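PDB 1IA6: cellulase CEL9M from Clostridium cellulolyticum, which probably hydrolyses internal beta-1,4-glucosidic linkages in cellulose and related beta-glucans, as an endoglucanase of glycoside hydrolase family 9. Local coordinates for residues A19-P24 with G52-A57; D33-C38 with A131-T136. All blocks are in the same frame, centred on the assembly; numbering follows the deposited sequence.

Contact 1: A19-P24 with G52-A57. With ZN (zinc ion), chain C.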
# COMPACT_ATOMS: atom_id res chain seq x y z
N ALA A 19 12.68 -5.55 -2.62
CA ALA A 19 12.57 -7.00 -2.79
C ALA A 19 11.51 -7.42 -3.80
O ALA A 19 11.55 -8.53 -4.31
CB ALA A 19 12.29 -7.67 -1.44
N ASN A 20 10.56 -6.53 -4.08
CA ASN A 20 9.49 -6.85 -5.00
C ASN A 20 9.55 -6.16 -6.36
O ASN A 20 8.65 -6.33 -7.18
CB ASN A 20 8.14 -6.58 -4.34
CG ASN A 20 7.72 -7.71 -3.39
OD1 ASN A 20 8.57 -8.35 -2.77
ND2 ASN A 20 6.42 -7.95 -3.28
N LYS A 21 10.61 -5.40 -6.60
CA LYS A 21 10.73 -4.71 -7.88
C LYS A 21 10.75 -5.71 -9.02
O LYS A 21 11.38 -6.77 -8.93
CB LYS A 21 11.98 -3.82 -7.90
CG LYS A 21 11.79 -2.55 -7.10
CD LYS A 21 13.00 -1.64 -7.10
CE LYS A 21 12.70 -0.37 -6.31
NZ LYS A 21 13.89 0.51 -6.15
N CYS A 22 10.05 -5.37 -10.10
CA CYS A 22 9.93 -6.23 -11.26
C CYS A 22 10.44 -5.51 -12.50
O CYS A 22 10.37 -4.28 -12.58
CB CYS A 22 8.45 -6.60 -11.43
SG CYS A 22 8.04 -7.78 -12.73
N GLY A 23 10.95 -6.26 -13.47
CA GLY A 23 11.42 -5.63 -14.69
C GLY A 23 12.92 -5.70 -14.95
O GLY A 23 13.69 -6.16 -14.11
N PRO A 24 13.35 -5.25 -16.14
CA PRO A 24 14.76 -5.26 -16.54
C PRO A 24 15.65 -4.44 -15.61
O PRO A 24 16.83 -4.75 -15.45
CB PRO A 24 14.72 -4.66 -17.95
CG PRO A 24 13.37 -5.06 -18.45
CD PRO A 24 12.49 -4.81 -17.25
N GLY A 52 8.27 -3.40 -15.38
CA GLY A 52 8.40 -2.49 -14.25
C GLY A 52 7.35 -2.78 -13.20
O GLY A 52 6.71 -3.84 -13.23
N GLY A 53 7.15 -1.85 -12.28
CA GLY A 53 6.16 -2.06 -11.25
C GLY A 53 6.68 -3.04 -10.21
O GLY A 53 7.87 -3.35 -10.17
N TYR A 54 5.77 -3.56 -9.38
CA TYR A 54 6.16 -4.47 -8.32
C TYR A 54 5.36 -5.76 -8.24
O TYR A 54 4.17 -5.79 -8.55
CB TYR A 54 6.02 -3.78 -6.96
CG TYR A 54 6.89 -2.57 -6.73
CD1 TYR A 54 6.57 -1.33 -7.28
CD2 TYR A 54 8.01 -2.65 -5.90
CE1 TYR A 54 7.33 -0.20 -7.00
CE2 TYR A 54 8.78 -1.53 -5.61
CZ TYR A 54 8.43 -0.31 -6.16
OH TYR A 54 9.17 0.81 -5.84
N HIS A 55 6.03 -6.82 -7.80
CA HIS A 55 5.36 -8.10 -7.59
C HIS A 55 4.44 -7.78 -6.41
O HIS A 55 4.83 -7.04 -5.51
CB HIS A 55 6.38 -9.16 -7.16
CG HIS A 55 7.42 -9.44 -8.19
ND1 HIS A 55 8.71 -9.80 -7.86
CD2 HIS A 55 7.37 -9.42 -9.54
CE1 HIS A 55 9.41 -9.99 -8.97
NE2 HIS A 55 8.62 -9.77 -10.00
N ASP A 56 3.25 -8.35 -6.40
CA ASP A 56 2.28 -8.06 -5.35
C ASP A 56 2.63 -8.45 -3.91
O ASP A 56 2.57 -7.62 -3.01
CB ASP A 56 0.92 -8.68 -5.69
CG ASP A 56 -0.16 -8.26 -4.71
OD1 ASP A 56 -0.48 -7.06 -4.67
OD2 ASP A 56 -0.68 -9.14 -3.98
N ALA A 57 2.97 -9.71 -3.69
CA ALA A 57 3.26 -10.15 -2.33
C ALA A 57 4.43 -11.12 -2.30
O ALA A 57 5.58 -10.72 -2.46
CB ALA A 57 2.01 -10.81 -1.73
ZN ZN C . 9.25 -9.56 -11.99
O HOH W 1 10.10 -10.47 -5.70

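Contact 2: D33-C38 with A131-T136. With ZN (zinc ion), chain C.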
# COMPACT_ATOMS: atom_id res chain seq x y z
N ASP A 33 21.34 -7.74 -2.96
CA ASP A 33 22.18 -8.28 -4.02
C ASP A 33 21.58 -9.55 -4.64
O ASP A 33 22.03 -9.99 -5.69
CB ASP A 33 23.60 -8.56 -3.50
CG ASP A 33 23.61 -9.47 -2.29
OD1 ASP A 33 22.94 -10.53 -2.33
OD2 ASP A 33 24.30 -9.14 -1.30
N TRP A 34 20.56 -10.11 -3.99
CA TRP A 34 19.93 -11.32 -4.51
C TRP A 34 18.79 -11.05 -5.49
O TRP A 34 18.13 -11.98 -5.95
CB TRP A 34 19.44 -12.22 -3.37
CG TRP A 34 18.81 -11.50 -2.22
CD1 TRP A 34 19.46 -10.91 -1.17
CD2 TRP A 34 17.41 -11.29 -1.99
NE1 TRP A 34 18.55 -10.36 -0.30
CE2 TRP A 34 17.28 -10.57 -0.78
CE3 TRP A 34 16.25 -11.64 -2.70
CZ2 TRP A 34 16.04 -10.20 -0.26
CZ3 TRP A 34 15.01 -11.26 -2.18
CH2 TRP A 34 14.92 -10.55 -0.97
N ARG A 35 18.55 -9.78 -5.81
CA ARG A 35 17.50 -9.43 -6.76
C ARG A 35 18.12 -8.96 -8.07
O ARG A 35 19.13 -8.25 -8.07
CB ARG A 35 16.59 -8.32 -6.21
CG ARG A 35 15.54 -8.77 -5.20
CD ARG A 35 14.73 -9.96 -5.69
NE ARG A 35 14.45 -9.90 -7.12
CZ ARG A 35 13.56 -9.11 -7.70
NH1 ARG A 35 12.81 -8.28 -6.97
NH2 ARG A 35 13.42 -9.13 -9.02
N GLY A 36 17.52 -9.36 -9.18
CA GLY A 36 18.00 -8.97 -10.49
C GLY A 36 16.86 -8.80 -11.47
O GLY A 36 15.69 -8.80 -11.08
N ALA A 37 17.18 -8.65 -12.75
CA ALA A 37 16.17 -8.47 -13.79
C ALA A 37 15.21 -9.65 -13.86
O ALA A 37 15.64 -10.81 -13.79
CB ALA A 37 16.84 -8.26 -15.15
N CYS A 38 13.92 -9.36 -14.01
CA CYS A 38 12.91 -10.40 -14.10
C CYS A 38 11.75 -9.97 -15.01
O CYS A 38 11.56 -8.78 -15.26
CB CYS A 38 12.36 -10.74 -12.70
SG CYS A 38 11.56 -9.35 -11.84
N ALA A 131 13.04 -18.31 -7.89
CA ALA A 131 13.36 -16.89 -8.05
C ALA A 131 12.62 -16.28 -9.23
O ALA A 131 12.43 -16.92 -10.26
CB ALA A 131 14.87 -16.72 -8.23
N PRO A 132 12.17 -15.02 -9.08
CA PRO A 132 11.45 -14.38 -10.19
C PRO A 132 12.34 -14.24 -11.42
O PRO A 132 11.86 -14.24 -12.55
CB PRO A 132 11.04 -13.03 -9.60
CG PRO A 132 12.09 -12.76 -8.56
CD PRO A 132 12.26 -14.12 -7.92
N GLU A 133 13.65 -14.15 -11.20
CA GLU A 133 14.60 -14.00 -12.30
C GLU A 133 14.66 -15.23 -13.20
O GLU A 133 15.05 -15.14 -14.36
CB GLU A 133 16.01 -13.72 -11.76
CG GLU A 133 16.17 -12.40 -11.00
CD GLU A 133 15.69 -12.47 -9.56
OE1 GLU A 133 15.30 -13.57 -9.12
OE2 GLU A 133 15.71 -11.43 -8.88
N GLU A 134 14.27 -16.39 -12.66
CA GLU A 134 14.30 -17.63 -13.42
C GLU A 134 12.93 -18.12 -13.88
O GLU A 134 12.81 -19.22 -14.43
CB GLU A 134 14.99 -18.73 -12.60
CG GLU A 134 16.38 -18.34 -12.10
CD GLU A 134 17.05 -19.44 -11.31
OE1 GLU A 134 16.43 -19.96 -10.35
OE2 GLU A 134 18.20 -19.80 -11.64
N GLN A 135 11.90 -17.31 -13.67
CA GLN A 135 10.55 -17.67 -14.09
C GLN A 135 10.41 -17.20 -15.53
O GLN A 135 10.16 -16.02 -15.80
CB GLN A 135 9.52 -16.99 -13.19
CG GLN A 135 8.08 -17.32 -13.53
CD GLN A 135 7.12 -16.78 -12.50
OE1 GLN A 135 7.32 -15.69 -11.96
NE2 GLN A 135 6.06 -17.53 -12.22
N THR A 136 10.56 -18.14 -16.46
CA THR A 136 10.47 -17.83 -17.88
C THR A 136 9.09 -18.12 -18.45
O THR A 136 8.20 -18.59 -17.75
CB THR A 136 11.50 -18.65 -18.68
OG1 THR A 136 11.26 -20.05 -18.46
CG2 THR A 136 12.91 -18.31 -18.23
ZN ZN C . 9.25 -9.56 -11.99
O HOH W 2 15.77 -13.45 -6.34

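Contact 1: A19-P24 with G52-A57
The imidazole of His55 carries Asn20 O and Lys21 C over one face, a water in its plane at ND1, and the zinc ion at NE2, while the phenol ring of Tyr54 is met obliquely by CG of Lys21, 3.5 Å from Tyr54 CE2. Two irregular segments run roughly antiparallel, joined by a single beta bridge between Lys21 and Tyr54, and build half of a Cys2His2 zinc site: Cys22 SG lies 2.3 Å and His55 NE2 2.1 Å from the metal, and Cys38 and His39 complete it. His55 N to Asn20 O (2.7 Å, nearly straight) and Cys22 N to Gly53 O (3.0 Å) make the bridge. A soft thiolate and a neutral ring nitrogen suit zinc well. With NE2 on zinc, ND1 donates to the water, which donates in turn to Ala19 O; ring rotation is thereby fixed at both ends. Cys22 places SG anti to its backbone N (chi1 -175°), sending it to the metal. The extended chain of Lys21 runs beside Tyr54, and Lys21 NZ and Tyr54 OH both reach Gln97. Gly23 and Gly52 take positive phi angles and approach closely, glycine suiting both. Asn20 suits its buried place by splitting its amide: OD1 accepts from His364, while ND2 donates to Ala57 O at 3.0 Å, on a lone pair, and to His55 O at 2.9 Å, from above that carbonyl plane.

Contact 2: D33-C38 with A131-T136
Across this contact the loop 33-38 faces the short 3-10 turn 132-134, and the backbones come nearest at Cys38 and Glu133, whose CA atoms lie 4.4 Å apart. Glu133 carries the polar part: its chain bends at chi2 (80°), and CG packs 3.3 Å from Ala37 O while the carboxylate turns back toward Arg35 and Gly36. OE2 accepts two strong bonds. Arg35 NE approaches on its syn side at 2.7 Å, almost straight (171°), as a salt bridge, and Gly36 N comes to its anti side at 2.8 Å; a weak third bond arrives from Arg35 NH2. The carboxylate oxygen lies in the guanidinium plane at its edge, although the two groups are turned 62° from each other. A water donates to both Trp34 O and Glu133 OE1. With two strong donors on OE2, the carboxylate is probably held ionised. Arginine suits its place because NH1 is left to bond Lys21 O and Ala19 O, so one planar cation links segments 19-24, 33-38 and 131-136. Pro132, a rigid residue opening the 3-10 turn, lays CG over one face of that guanidinium, 3.9 Å from Arg35 NH2, and sets CB 4.1 Å from Cys38 CB. Cys38 then directs SG to the zinc ion at 2.3 Å. The contact joins this first-shell cysteine to second-shell residues of a Cys2His2 zinc site, consistent with a structural role for the metal, with a salt bridge and a proline packed against the loop that supplies one thiolate.

How the contacts relate
The two contacts lie on the same side of the chain's centre, with centres 10 Å apart, and share the zinc ion. Three of their four segments belong to the long irregular region between helix 6-15 and strand 62-63; the fourth, 131-136, follows helix 122-125. Along the chain the order is 19-24, 33-38, 52-57, 131-136, so the segments alternate and the contacts interlock. Besides the metal and Arg35, a direct joint connects them where Pro132 CB packs against His55 CE1 at 3.5 Å. One metal therefore ties together three parts of a single long loop, with 131-136 packed against them, beside the helical barrel of this family 9 catalytic module.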